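Local atomic coordinates of STING-associated CdnE c-di-GMP synthase (Flavobacteriaceae, PDB entry 6WT8), a protein that synthesises the cyclic dinucleotide c-di-GMP, probably as the signal for a partner STING receptor in bacterial CBASS antiphage defence. Residues I49-S54 against D351-D356; N65-A70 against G91-N96; E123-N128 against L138-H143; Q220-N223 against K228-D231; Y330-E333 against K339-E342. All blocks are in the same frame, centred on the assembly; numbering follows the deposited sequence.

Contact 1 (I49-S54 against D351-D356); sequences IYIKES and DSIIAD
Tyr50 and Ile51 on helix 46-56 meet one residue, Ile353, from the C-terminal helix 336-360. Tyr50 turns the edge of its ring to this residue: CE2 lies 4.3 Å from Ile353 CD1, which sits near the ring plane. Tyr50 also touches Leu8 and Val12 of helix 5-16 and Ile263 of helix 253-266, and its hydroxyl makes a weak hydrogen bond to Asp266. Ile51 comes closer, its CD1 reaching 3.7 Å from Ile353 CG2. These two side chains slide past each other in opposite directions, so branch methyl and chain end touch rather than two chain ends. Ser54, one turn on, leaves Ile353 untouched but lies against the tyrosine, its OG over one face of the ring, toward the rim. By giving a 2.9 Å hydrogen bond to Tyr50 O, the OG of buried Ser54 is satisfied within its own helix; the N-H of Ser54 reaches the same oxygen from the opposite face of the carbonyl plane. Across the two helices the contact is therefore purely apolar: shape and burial join the N-terminal part of the chain to its last helix, with little directional chemistry to fix the register.

Contact 2 (N65-A70 against G91-N96); sequences NSKVAA and GSVMTN
The turn that follows strand 85-90 carries a Gly-Ser pair, Gly91 and Ser92, consistent with the GS signature of polymerase beta-type nucleotidyltransferases, and its next residues, Val93 and Met94, meet Lys67 of the long helix 60-81. Gly91 has backbone angles at which a beta carbon would strike the carbonyl O of the residue before it. The chain then winds into a short 3-10 segment, started by the 3.0 Å bond from Met94 N to Gly91 O. Lys67 reaches over from the helix. Its CG lies opposite the carbonyl carbon (chi1 -67°) and the chain is extended beyond it, carrying CE to the turn. There CE comes alongside the selenium of Met94, a selenomethionine, at 4.2 Å, and lies 4.4 Å from Val93 CG1. These are distant van der Waals contacts. From the neighbouring position on the helix, Ser66 OG hydrogen-bonds Asp104 and the backbone of Val105, tying the same helix to the segment leading into strand 106-112. The polar link to the turn itself runs through one water. Val93 O already accepts the N-H of Asn96 at 3.0 Å; the water donates to it at 2.7 Å, and accepts from Lys67 NZ at 2.9 Å.

Contact 3 (E123-N128 against L138-H143); sequences EKALNN and LNLKKH
Leu126 and Ala125 at the end of helix 119-126 pack on Leu140 of helix 134-146, closing a helical hairpin that stands far from the centre of the chain. Apolar contact between side chains carries the join. Ala125 CB meets one branch of Leu140, CD1, at 3.8 Å, while Leu126 CD2 rests against Leu140 CB, also at 3.8 Å. Leu140 is thus touched at its root by Leu126 and at its end by Ala125. The two leucines slide past each other in opposite directions, and the touch between them is accordingly branch to stem rather than branch to branch. Helix 206-211 adds to this small apolar cluster: Val206 lies on Ala125, and Met209 and Lys210 lie on Leu140, which Leu132 from the loop between the two helices also touches. Polar interactions stay at the margins. Glu123 forms a salt bridge with Lys144, linking the two helices, while Asn139 ND2 hydrogen-bonds Lys210 O of helix 206-211 and His143 NE2 bonds Asn212 OD1 just after it. A third kind of contact sets aliphatic carbon on backbone and on the root of a lysine. Leu126 CD2 lies 4.4 Å from Lys141 CB and 3.9 Å from Lys141 N.

Contact 4 (Q220-N223 against K228-D231); sequences QIYN and KIND
Ile221 O is gripped twice by Asn230. The backbone N donates at 2.8 Å and nearly straight (168°), whereas ND2 of the same residue, at 2.9 Å, reaches Ile221 O from the opposite face of the carbonyl plane along a more bent path (137°). ND2 also bonds Asn182 OD1. Ile229 CA adds a CA-H...O contact to Ile221 O at 3.4 Å. Further along, Asn223 N donates to Lys228 O at 3.0 Å, and a water joins Asn223 ND2 to Asn230 OD1, while Asn223 OD1 takes the N-H of Thr226 inside the connecting loop. At the other end Gln220, extended beyond CG, brings NE2 to Asn230 O at 3.0 Å with the acceptor in its amide plane. The same NE2 lies 3.7 Å from Ile229 CD1. With an alanine in place of Gln220, Asn230 O would probably lose this donor and Ile229 CD1 part of its cover. Tyr222 presents its ring edge to Ile229 CG2. Tyr222 and Ile229 form a lone non-hydrogen-bonded antiparallel pair, flanked by the two backbone bonds: a hairpin-like return held by a single bridge, in which the chain turns back against the end of strand 218-221.

Contact 5 (Y330-E333 against K339-E342); sequences YIFE and KLIE
Lys339, in the first turns of helix 336-360, reaches back to the loop that precedes it, and its side chain meets Phe332 and then Ile331. CB lies 4.0 Å from Phe332 CE1, the two side chains passing at an oblique angle. From CG, set beside the backbone N (chi1 -75°), the chain runs out extended, every later torsion near 180°. CD and CE lie beside Ile331 O, CD at 3.4 Å, so the aliphatic part flanks the acceptor before the tip arrives. NZ then donates to Ile331 O at 2.8 Å, coming from above the carbonyl plane, 39° out of it. Phe334 O takes a second hydrogen bond from NZ, so the buried ammonium group is held by two loop carbonyls. Replacing Lys339 by an alanine would keep the touch of CB on the ring but would probably leave these two carbonyls without their donor. The carbonyl of Ile331 belongs to a type I beta turn, Tyr330 to Glu333, closed by Glu333 N to Tyr330 O at 3.1 Å. Leu340 touches Phe332, the next residue of the turn: its CD2 is 4.2 Å from Phe332 CE1, the side chains crossing at about a right angle. Around the join, Ile331 packs on Phe279, Ala283 and Ile284 of helix 278-287, while Phe332 and Leu340 share Ile312 of helix 300-314 and Arg319 of helix 316-320, which seats the turn and the start of helix 336-360 among three other helices.

Overall arrangement
Contacts 1 and 5 are the buried pair, and both use helix 336-360: contact 5 ties its beginning to the preceding loop through a lysine hydrogen bond and an apolar touch, while contact 1 joins its far part to helix 46-56 by apolar side chains alone. Contacts 2, 3 and 4 are partly buried. Contact 2, nearest the centre of the chain, relies on a water; contact 4, at the end of a sheet strand, is the one rich in direct hydrogen bonds. Contact 3 is apolar like contact 1 but more open, and the two lie on opposite sides of the chain's centre, about 51 Å apart between contact centres. None of the five touches another.

Contact 1 (I49-S54 against D351-D356)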
# COMPACT_ATOMS: atom_id res chain seq x y z
N ILE A 49 -13.72 20.45 -7.09
CA ILE A 49 -13.11 20.50 -5.76
C ILE A 49 -13.15 19.13 -5.08
O ILE A 49 -12.19 18.71 -4.42
CB ILE A 49 -13.82 21.58 -4.91
CG1 ILE A 49 -13.55 22.93 -5.53
CG2 ILE A 49 -13.33 21.55 -3.49
CD1 ILE A 49 -14.49 24.00 -4.94
N TYR A 50 -14.27 18.43 -5.23
CA TYR A 50 -14.34 17.07 -4.69
C TYR A 50 -13.24 16.19 -5.28
O TYR A 50 -12.60 15.42 -4.56
CB TYR A 50 -15.71 16.47 -4.98
CG TYR A 50 -15.83 15.00 -4.62
CD1 TYR A 50 -15.67 14.58 -3.30
CD2 TYR A 50 -16.10 14.06 -5.60
CE1 TYR A 50 -15.78 13.17 -2.93
CE2 TYR A 50 -16.23 12.68 -5.24
CZ TYR A 50 -16.06 12.26 -3.94
OH TYR A 50 -16.18 10.93 -3.53
N ILE A 51 -13.11 16.22 -6.60
CA ILE A 51 -12.06 15.42 -7.25
C ILE A 51 -10.67 15.80 -6.71
O ILE A 51 -9.85 14.93 -6.36
CB ILE A 51 -12.13 15.61 -8.77
CG1 ILE A 51 -13.44 15.04 -9.31
CG2 ILE A 51 -10.90 14.98 -9.45
CD1 ILE A 51 -13.75 15.51 -10.73
N LYS A 52 -10.41 17.11 -6.62
CA LYS A 52 -9.08 17.57 -6.16
C LYS A 52 -8.78 17.06 -4.76
O LYS A 52 -7.67 16.59 -4.48
CB LYS A 52 -9.00 19.11 -6.16
CG LYS A 52 -8.81 19.65 -7.51
CD LYS A 52 -8.52 21.18 -7.44
CE LYS A 52 -9.68 21.96 -6.85
NZ LYS A 52 -9.48 23.50 -7.02
N GLU A 53 -9.74 17.23 -3.85
CA GLU A 53 -9.46 16.90 -2.46
C GLU A 53 -9.43 15.39 -2.27
O GLU A 53 -8.68 14.89 -1.42
CB GLU A 53 -10.50 17.60 -1.58
CG GLU A 53 -10.23 19.13 -1.73
CD GLU A 53 -10.96 20.02 -0.74
OE1 GLU A 53 -11.69 19.48 0.11
OE2 GLU A 53 -10.79 21.28 -0.85
N SER A 54 -10.17 14.66 -3.12
CA SER A 54 -10.09 13.20 -3.10
C SER A 54 -8.74 12.70 -3.63
O SER A 54 -8.25 11.66 -3.18
CB SER A 54 -11.20 12.59 -3.94
OG SER A 54 -12.46 12.76 -3.31
N ASP A 351 -18.88 7.52 -14.02
CA ASP A 351 -19.72 8.01 -15.11
C ASP A 351 -20.50 9.24 -14.66
O ASP A 351 -20.61 10.23 -15.40
CB ASP A 351 -20.67 6.89 -15.50
CG ASP A 351 -21.47 7.16 -16.77
OD1 ASP A 351 -20.96 7.84 -17.68
OD2 ASP A 351 -22.59 6.63 -16.86
N SER A 352 -21.08 9.18 -13.46
CA SER A 352 -21.82 10.34 -12.94
C SER A 352 -20.92 11.56 -12.80
O SER A 352 -21.34 12.68 -13.08
CB SER A 352 -22.39 10.02 -11.58
OG SER A 352 -23.44 9.09 -11.74
N ILE A 353 -19.73 11.37 -12.25
CA ILE A 353 -18.79 12.49 -12.07
C ILE A 353 -18.46 13.12 -13.42
O ILE A 353 -18.41 14.35 -13.55
CB ILE A 353 -17.53 12.02 -11.35
CG1 ILE A 353 -17.90 11.64 -9.92
CG2 ILE A 353 -16.43 13.08 -11.39
CD1 ILE A 353 -16.77 10.93 -9.08
N ILE A 354 -18.19 12.30 -14.42
CA ILE A 354 -17.82 12.82 -15.74
C ILE A 354 -18.99 13.57 -16.33
O ILE A 354 -18.84 14.66 -16.90
CB ILE A 354 -17.38 11.66 -16.64
CG1 ILE A 354 -15.98 11.14 -16.23
CG2 ILE A 354 -17.33 12.14 -18.12
CD1 ILE A 354 -15.65 9.74 -16.76
N ALA A 355 -20.20 13.03 -16.15
CA ALA A 355 -21.37 13.73 -16.65
C ALA A 355 -21.56 15.07 -15.95
O ALA A 355 -21.94 16.06 -16.59
CB ALA A 355 -22.63 12.87 -16.50
N ASP A 356 -21.33 15.11 -14.64
CA ASP A 356 -21.50 16.35 -13.90
C ASP A 356 -20.43 17.38 -14.27
O ASP A 356 -20.72 18.59 -14.31
CB ASP A 356 -21.48 16.07 -12.40
CG ASP A 356 -22.71 15.31 -11.94
OD1 ASP A 356 -23.79 15.44 -12.59
OD2 ASP A 356 -22.64 14.59 -10.93

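Contact 2 (N65-A70 against G91-N96)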
# COMPACT_ATOMS: atom_id res chain seq x y z
N ASN A 65 3.27 12.65 11.90
CA ASN A 65 3.09 12.23 13.28
C ASN A 65 3.12 10.71 13.40
O ASN A 65 3.71 10.17 14.35
CB ASN A 65 1.79 12.78 13.86
CG ASN A 65 1.93 14.22 14.28
OD1 ASN A 65 3.04 14.69 14.52
ND2 ASN A 65 0.82 14.91 14.37
N SER A 66 2.52 10.00 12.44
CA SER A 66 2.53 8.54 12.47
C SER A 66 3.94 8.01 12.41
O SER A 66 4.32 7.11 13.18
CB SER A 66 1.71 8.00 11.30
OG SER A 66 1.64 6.57 11.40
N LYS A 67 4.76 8.56 11.53
CA LYS A 67 6.11 8.04 11.36
C LYS A 67 6.98 8.39 12.55
O LYS A 67 7.84 7.57 12.96
CB LYS A 67 6.72 8.61 10.06
CG LYS A 67 6.04 8.11 8.75
CD LYS A 67 6.60 8.84 7.53
CE LYS A 67 5.84 8.42 6.29
NZ LYS A 67 6.39 9.27 5.14
N VAL A 68 6.80 9.58 13.13
CA VAL A 68 7.54 9.95 14.34
C VAL A 68 7.17 9.04 15.49
O VAL A 68 8.06 8.55 16.22
CB VAL A 68 7.27 11.42 14.71
CG1 VAL A 68 7.86 11.74 16.13
CG2 VAL A 68 7.87 12.35 13.68
N ALA A 69 5.87 8.77 15.66
CA ALA A 69 5.44 7.87 16.73
C ALA A 69 6.08 6.49 16.56
O ALA A 69 6.57 5.90 17.52
CB ALA A 69 3.91 7.74 16.79
N ALA A 70 6.07 5.97 15.34
CA ALA A 70 6.69 4.65 15.11
C ALA A 70 8.20 4.70 15.34
O ALA A 70 8.77 3.74 15.89
CB ALA A 70 6.38 4.17 13.68
N GLY A 91 2.55 -0.53 5.11
CA GLY A 91 1.25 0.13 5.13
C GLY A 91 1.12 1.22 4.05
O GLY A 91 2.09 1.73 3.54
N SER A 92 -0.12 1.57 3.71
CA SER A 92 -0.36 2.60 2.71
C SER A 92 0.19 3.96 3.12
O SER A 92 0.48 4.79 2.26
CB SER A 92 -1.84 2.72 2.40
OG SER A 92 -2.54 3.04 3.55
N VAL A 93 0.41 4.21 4.42
CA VAL A 93 0.99 5.48 4.82
C VAL A 93 2.40 5.62 4.24
O VAL A 93 2.84 6.72 3.91
CB VAL A 93 0.94 5.62 6.36
CG1 VAL A 93 1.71 6.88 6.78
CG2 VAL A 93 -0.53 5.72 6.86
N MSE A 94 3.08 4.48 4.00
CA MSE A 94 4.42 4.56 3.44
C MSE A 94 4.52 4.95 1.96
O MSE A 94 5.60 5.27 1.48
CB MSE A 94 5.17 3.23 3.62
CG MSE A 94 5.55 2.98 5.08
SE MSE A 94 6.77 4.32 5.82
CE MSE A 94 8.33 3.87 4.84
N THR A 95 3.39 4.92 1.26
CA THR A 95 3.29 5.53 -0.08
C THR A 95 2.43 6.76 -0.08
O THR A 95 2.12 7.30 -1.16
CB THR A 95 2.73 4.51 -1.08
OG1 THR A 95 1.54 3.93 -0.56
CG2 THR A 95 3.73 3.34 -1.35
N ASN A 96 1.98 7.21 1.10
CA ASN A 96 1.04 8.31 1.23
C ASN A 96 -0.20 8.08 0.38
O ASN A 96 -0.77 9.06 -0.17
CB ASN A 96 1.69 9.66 0.85
CG ASN A 96 0.82 10.84 1.26
OD1 ASN A 96 0.13 10.76 2.31
ND2 ASN A 96 0.79 11.94 0.43
O HOH W 1 4.62 8.54 3.02

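Contact 3 (E123-N128 against L138-H143)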
# COMPACT_ATOMS: atom_id res chain seq x y z
N GLU A 123 18.09 -23.84 -6.11
CA GLU A 123 18.76 -24.94 -6.80
C GLU A 123 18.38 -24.97 -8.27
O GLU A 123 19.23 -25.12 -9.14
CB GLU A 123 18.39 -26.25 -6.13
CG GLU A 123 19.13 -26.43 -4.84
CD GLU A 123 20.61 -26.42 -5.09
OE1 GLU A 123 21.06 -27.11 -6.04
OE2 GLU A 123 21.32 -25.70 -4.35
N LYS A 124 17.09 -24.87 -8.54
CA LYS A 124 16.63 -24.89 -9.93
C LYS A 124 17.27 -23.76 -10.73
O LYS A 124 17.74 -23.98 -11.86
CB LYS A 124 15.11 -24.76 -9.96
CG LYS A 124 14.47 -24.70 -11.34
CD LYS A 124 12.96 -24.61 -11.19
CE LYS A 124 12.24 -24.81 -12.51
NZ LYS A 124 10.80 -24.41 -12.39
N ALA A 125 17.32 -22.56 -10.15
CA ALA A 125 17.85 -21.41 -10.89
C ALA A 125 19.34 -21.58 -11.17
O ALA A 125 19.80 -21.37 -12.29
CB ALA A 125 17.57 -20.12 -10.11
N LEU A 126 20.12 -21.98 -10.16
CA LEU A 126 21.56 -22.15 -10.34
C LEU A 126 21.90 -23.27 -11.31
O LEU A 126 23.01 -23.28 -11.88
CB LEU A 126 22.24 -22.44 -9.01
CG LEU A 126 22.53 -21.22 -8.17
CD1 LEU A 126 22.87 -21.72 -6.79
CD2 LEU A 126 23.72 -20.52 -8.80
N ASN A 127 21.02 -24.23 -11.48
CA ASN A 127 21.31 -25.30 -12.41
C ASN A 127 20.84 -25.00 -13.81
O ASN A 127 21.01 -25.86 -14.69
CB ASN A 127 20.68 -26.59 -11.90
CG ASN A 127 21.45 -27.14 -10.73
OD1 ASN A 127 22.69 -27.09 -10.71
ND2 ASN A 127 20.73 -27.63 -9.74
N ASN A 128 20.33 -23.79 -14.06
CA ASN A 128 19.81 -23.43 -15.37
C ASN A 128 20.40 -22.08 -15.80
O ASN A 128 19.72 -21.08 -15.97
CB ASN A 128 18.30 -23.38 -15.36
CG ASN A 128 17.75 -23.17 -16.73
OD1 ASN A 128 18.35 -23.60 -17.71
ND2 ASN A 128 16.61 -22.58 -16.82
N LEU A 138 26.04 -14.66 -10.19
CA LEU A 138 26.93 -14.38 -9.06
C LEU A 138 26.15 -14.15 -7.77
O LEU A 138 26.55 -14.61 -6.70
CB LEU A 138 27.80 -13.18 -9.41
CG LEU A 138 28.78 -13.58 -10.52
CD1 LEU A 138 29.59 -12.40 -11.05
CD2 LEU A 138 29.69 -14.75 -10.10
N ASN A 139 25.02 -13.43 -7.86
CA ASN A 139 24.20 -13.18 -6.68
C ASN A 139 23.65 -14.48 -6.12
O ASN A 139 23.71 -14.73 -4.91
CB ASN A 139 23.07 -12.22 -7.03
CG ASN A 139 23.55 -10.82 -7.18
OD1 ASN A 139 24.62 -10.48 -6.69
ND2 ASN A 139 22.77 -9.98 -7.87
N LEU A 140 23.11 -15.33 -6.99
CA LEU A 140 22.55 -16.59 -6.53
C LEU A 140 23.62 -17.46 -5.90
O LEU A 140 23.38 -18.10 -4.86
CB LEU A 140 21.93 -17.34 -7.72
CG LEU A 140 20.60 -16.78 -8.21
CD1 LEU A 140 20.25 -17.42 -9.56
CD2 LEU A 140 19.44 -17.00 -7.26
N LYS A 141 24.80 -17.49 -6.52
CA LYS A 141 25.88 -18.34 -6.02
C LYS A 141 26.27 -17.91 -4.62
O LYS A 141 26.51 -18.76 -3.74
CB LYS A 141 27.07 -18.27 -6.99
CG LYS A 141 28.18 -19.26 -6.67
CD LYS A 141 29.27 -19.24 -7.75
CE LYS A 141 30.10 -17.96 -7.69
NZ LYS A 141 31.12 -17.90 -8.76
N LYS A 142 26.30 -16.60 -4.36
CA LYS A 142 26.68 -16.15 -3.02
C LYS A 142 25.65 -16.55 -1.99
O LYS A 142 26.00 -16.90 -0.85
CB LYS A 142 26.91 -14.64 -3.00
CG LYS A 142 28.15 -14.19 -3.72
CD LYS A 142 28.30 -12.67 -3.66
CE LYS A 142 29.53 -12.19 -4.46
NZ LYS A 142 30.23 -11.02 -3.83
N HIS A 143 24.35 -16.51 -2.33
CA HIS A 143 23.33 -16.97 -1.40
C HIS A 143 23.49 -18.45 -1.10
O HIS A 143 23.38 -18.87 0.06
CB HIS A 143 21.93 -16.68 -1.94
CG HIS A 143 21.53 -15.26 -1.78
ND1 HIS A 143 21.12 -14.74 -0.56
CD2 HIS A 143 21.50 -14.24 -2.66
CE1 HIS A 143 20.86 -13.45 -0.72
NE2 HIS A 143 21.12 -13.12 -1.97

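Contact 4 (Q220-N223 against K228-D231)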
# COMPACT_ATOMS: atom_id res chain seq x y z
N GLN A 220 7.50 -13.16 6.78
CA GLN A 220 6.53 -14.13 7.29
C GLN A 220 6.25 -13.74 8.73
O GLN A 220 7.13 -13.85 9.60
CB GLN A 220 7.05 -15.58 7.18
CG GLN A 220 7.17 -16.03 5.73
CD GLN A 220 7.41 -17.50 5.57
OE1 GLN A 220 8.54 -17.91 5.27
NE2 GLN A 220 6.37 -18.34 5.78
N ILE A 221 5.06 -13.23 8.95
CA ILE A 221 4.68 -12.65 10.24
C ILE A 221 4.39 -13.74 11.26
O ILE A 221 3.65 -14.70 10.99
CB ILE A 221 3.45 -11.75 10.03
CG1 ILE A 221 3.92 -10.54 9.20
CG2 ILE A 221 2.89 -11.21 11.35
CD1 ILE A 221 2.74 -9.66 8.68
N TYR A 222 4.90 -13.55 12.49
CA TYR A 222 4.65 -14.48 13.59
C TYR A 222 3.28 -14.29 14.23
O TYR A 222 2.92 -13.18 14.61
CB TYR A 222 5.73 -14.29 14.65
CG TYR A 222 5.57 -15.26 15.82
CD1 TYR A 222 5.75 -16.61 15.65
CD2 TYR A 222 5.21 -14.79 17.07
CE1 TYR A 222 5.60 -17.51 16.72
CE2 TYR A 222 5.08 -15.68 18.14
CZ TYR A 222 5.24 -17.04 17.94
OH TYR A 222 5.11 -17.92 19.01
N ASN A 223 2.52 -15.37 14.34
CA ASN A 223 1.23 -15.38 15.00
C ASN A 223 1.39 -15.93 16.41
O ASN A 223 1.78 -17.08 16.58
CB ASN A 223 0.26 -16.26 14.20
CG ASN A 223 -1.15 -16.28 14.83
OD1 ASN A 223 -1.31 -16.53 16.00
ND2 ASN A 223 -2.16 -15.98 14.00
N LYS A 228 2.88 -20.10 14.84
CA LYS A 228 3.37 -20.37 13.50
C LYS A 228 3.61 -19.06 12.76
O LYS A 228 3.09 -18.01 13.14
CB LYS A 228 2.38 -21.24 12.74
CG LYS A 228 2.15 -22.57 13.40
CD LYS A 228 1.07 -23.31 12.66
CE LYS A 228 1.06 -24.82 13.02
NZ LYS A 228 0.75 -25.10 14.44
N ILE A 229 4.34 -19.14 11.64
CA ILE A 229 4.53 -17.95 10.80
C ILE A 229 3.53 -18.01 9.64
O ILE A 229 3.18 -19.11 9.16
CB ILE A 229 5.97 -17.80 10.28
CG1 ILE A 229 6.49 -19.06 9.59
CG2 ILE A 229 6.92 -17.49 11.48
CD1 ILE A 229 7.93 -18.92 9.06
N ASN A 230 3.00 -16.85 9.27
CA ASN A 230 2.05 -16.70 8.18
C ASN A 230 2.75 -16.87 6.83
O ASN A 230 3.99 -16.82 6.71
CB ASN A 230 1.37 -15.33 8.25
CG ASN A 230 0.39 -15.22 9.43
OD1 ASN A 230 -0.71 -15.75 9.36
ND2 ASN A 230 0.77 -14.53 10.50
N ASP A 231 1.93 -17.02 5.79
CA ASP A 231 2.46 -17.06 4.43
C ASP A 231 3.18 -15.74 4.10
O ASP A 231 2.82 -14.68 4.61
CB ASP A 231 1.33 -17.31 3.42
CG ASP A 231 0.66 -18.67 3.59
OD1 ASP A 231 1.32 -19.65 4.01
OD2 ASP A 231 -0.55 -18.74 3.29
O HOH W 2 3.29 -12.83 6.67
O HOH W 3 -2.48 -15.25 11.17

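Contact 5 (Y330-E333 against K339-E342)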
# COMPACT_ATOMS: atom_id res chain seq x y z
N TYR A 330 -2.94 -12.91 -9.47
CA TYR A 330 -3.81 -12.27 -10.45
C TYR A 330 -5.01 -11.76 -9.67
O TYR A 330 -5.71 -12.56 -9.05
CB TYR A 330 -4.23 -13.28 -11.52
CG TYR A 330 -3.10 -13.65 -12.45
CD1 TYR A 330 -2.70 -12.76 -13.41
CD2 TYR A 330 -2.48 -14.90 -12.36
CE1 TYR A 330 -1.67 -13.07 -14.30
CE2 TYR A 330 -1.43 -15.23 -13.24
CZ TYR A 330 -1.06 -14.30 -14.20
OH TYR A 330 -0.05 -14.63 -15.09
N ILE A 331 -5.27 -10.46 -9.75
CA ILE A 331 -6.24 -9.87 -8.81
C ILE A 331 -7.68 -10.21 -9.15
O ILE A 331 -8.56 -9.99 -8.29
CB ILE A 331 -6.10 -8.34 -8.70
CG1 ILE A 331 -6.22 -7.65 -10.05
CG2 ILE A 331 -4.78 -7.99 -8.05
CD1 ILE A 331 -6.52 -6.18 -9.91
N PHE A 332 -7.97 -10.76 -10.32
CA PHE A 332 -9.34 -11.24 -10.61
C PHE A 332 -9.42 -12.77 -10.70
O PHE A 332 -10.44 -13.29 -11.16
CB PHE A 332 -9.87 -10.60 -11.88
CG PHE A 332 -10.13 -9.12 -11.73
CD1 PHE A 332 -11.30 -8.68 -11.10
CD2 PHE A 332 -9.20 -8.17 -12.14
CE1 PHE A 332 -11.55 -7.31 -10.95
CE2 PHE A 332 -9.44 -6.79 -11.96
CZ PHE A 332 -10.60 -6.36 -11.34
N GLU A 333 -8.39 -13.50 -10.25
CA GLU A 333 -8.44 -14.95 -10.34
C GLU A 333 -9.54 -15.52 -9.46
O GLU A 333 -10.31 -16.40 -9.89
CB GLU A 333 -7.10 -15.57 -9.96
CG GLU A 333 -7.18 -17.09 -10.16
CD GLU A 333 -5.85 -17.77 -10.03
OE1 GLU A 333 -4.81 -17.09 -9.90
OE2 GLU A 333 -5.84 -19.03 -10.04
N LYS A 339 -16.01 -9.25 -7.28
CA LYS A 339 -15.18 -8.07 -7.47
C LYS A 339 -15.75 -7.19 -8.56
O LYS A 339 -15.78 -5.96 -8.43
CB LYS A 339 -13.74 -8.51 -7.83
CG LYS A 339 -12.98 -9.05 -6.61
CD LYS A 339 -11.68 -9.77 -7.05
CE LYS A 339 -10.93 -10.21 -5.79
NZ LYS A 339 -9.77 -11.17 -6.08
N LEU A 340 -16.24 -7.83 -9.64
CA LEU A 340 -16.82 -7.05 -10.73
C LEU A 340 -18.07 -6.28 -10.31
O LEU A 340 -18.32 -5.21 -10.90
CB LEU A 340 -17.12 -7.95 -11.92
CG LEU A 340 -15.85 -8.39 -12.66
CD1 LEU A 340 -16.23 -9.33 -13.82
CD2 LEU A 340 -15.05 -7.15 -13.19
N ILE A 341 -18.85 -6.76 -9.35
CA ILE A 341 -19.98 -5.95 -8.88
C ILE A 341 -19.43 -4.62 -8.34
O ILE A 341 -19.96 -3.55 -8.63
CB ILE A 341 -20.79 -6.68 -7.80
CG1 ILE A 341 -21.48 -7.89 -8.47
CG2 ILE A 341 -21.81 -5.69 -7.14
CD1 ILE A 341 -22.07 -7.56 -9.94
N GLU A 342 -18.39 -4.69 -7.50
CA GLU A 342 -17.86 -3.45 -6.93
C GLU A 342 -17.24 -2.58 -8.03
O GLU A 342 -17.39 -1.36 -8.01
CB GLU A 342 -16.85 -3.81 -5.83
CG GLU A 342 -17.59 -4.56 -4.71
CD GLU A 342 -16.79 -4.74 -3.44
OE1 GLU A 342 -15.68 -4.17 -3.30
OE2 GLU A 342 -17.28 -5.50 -2.56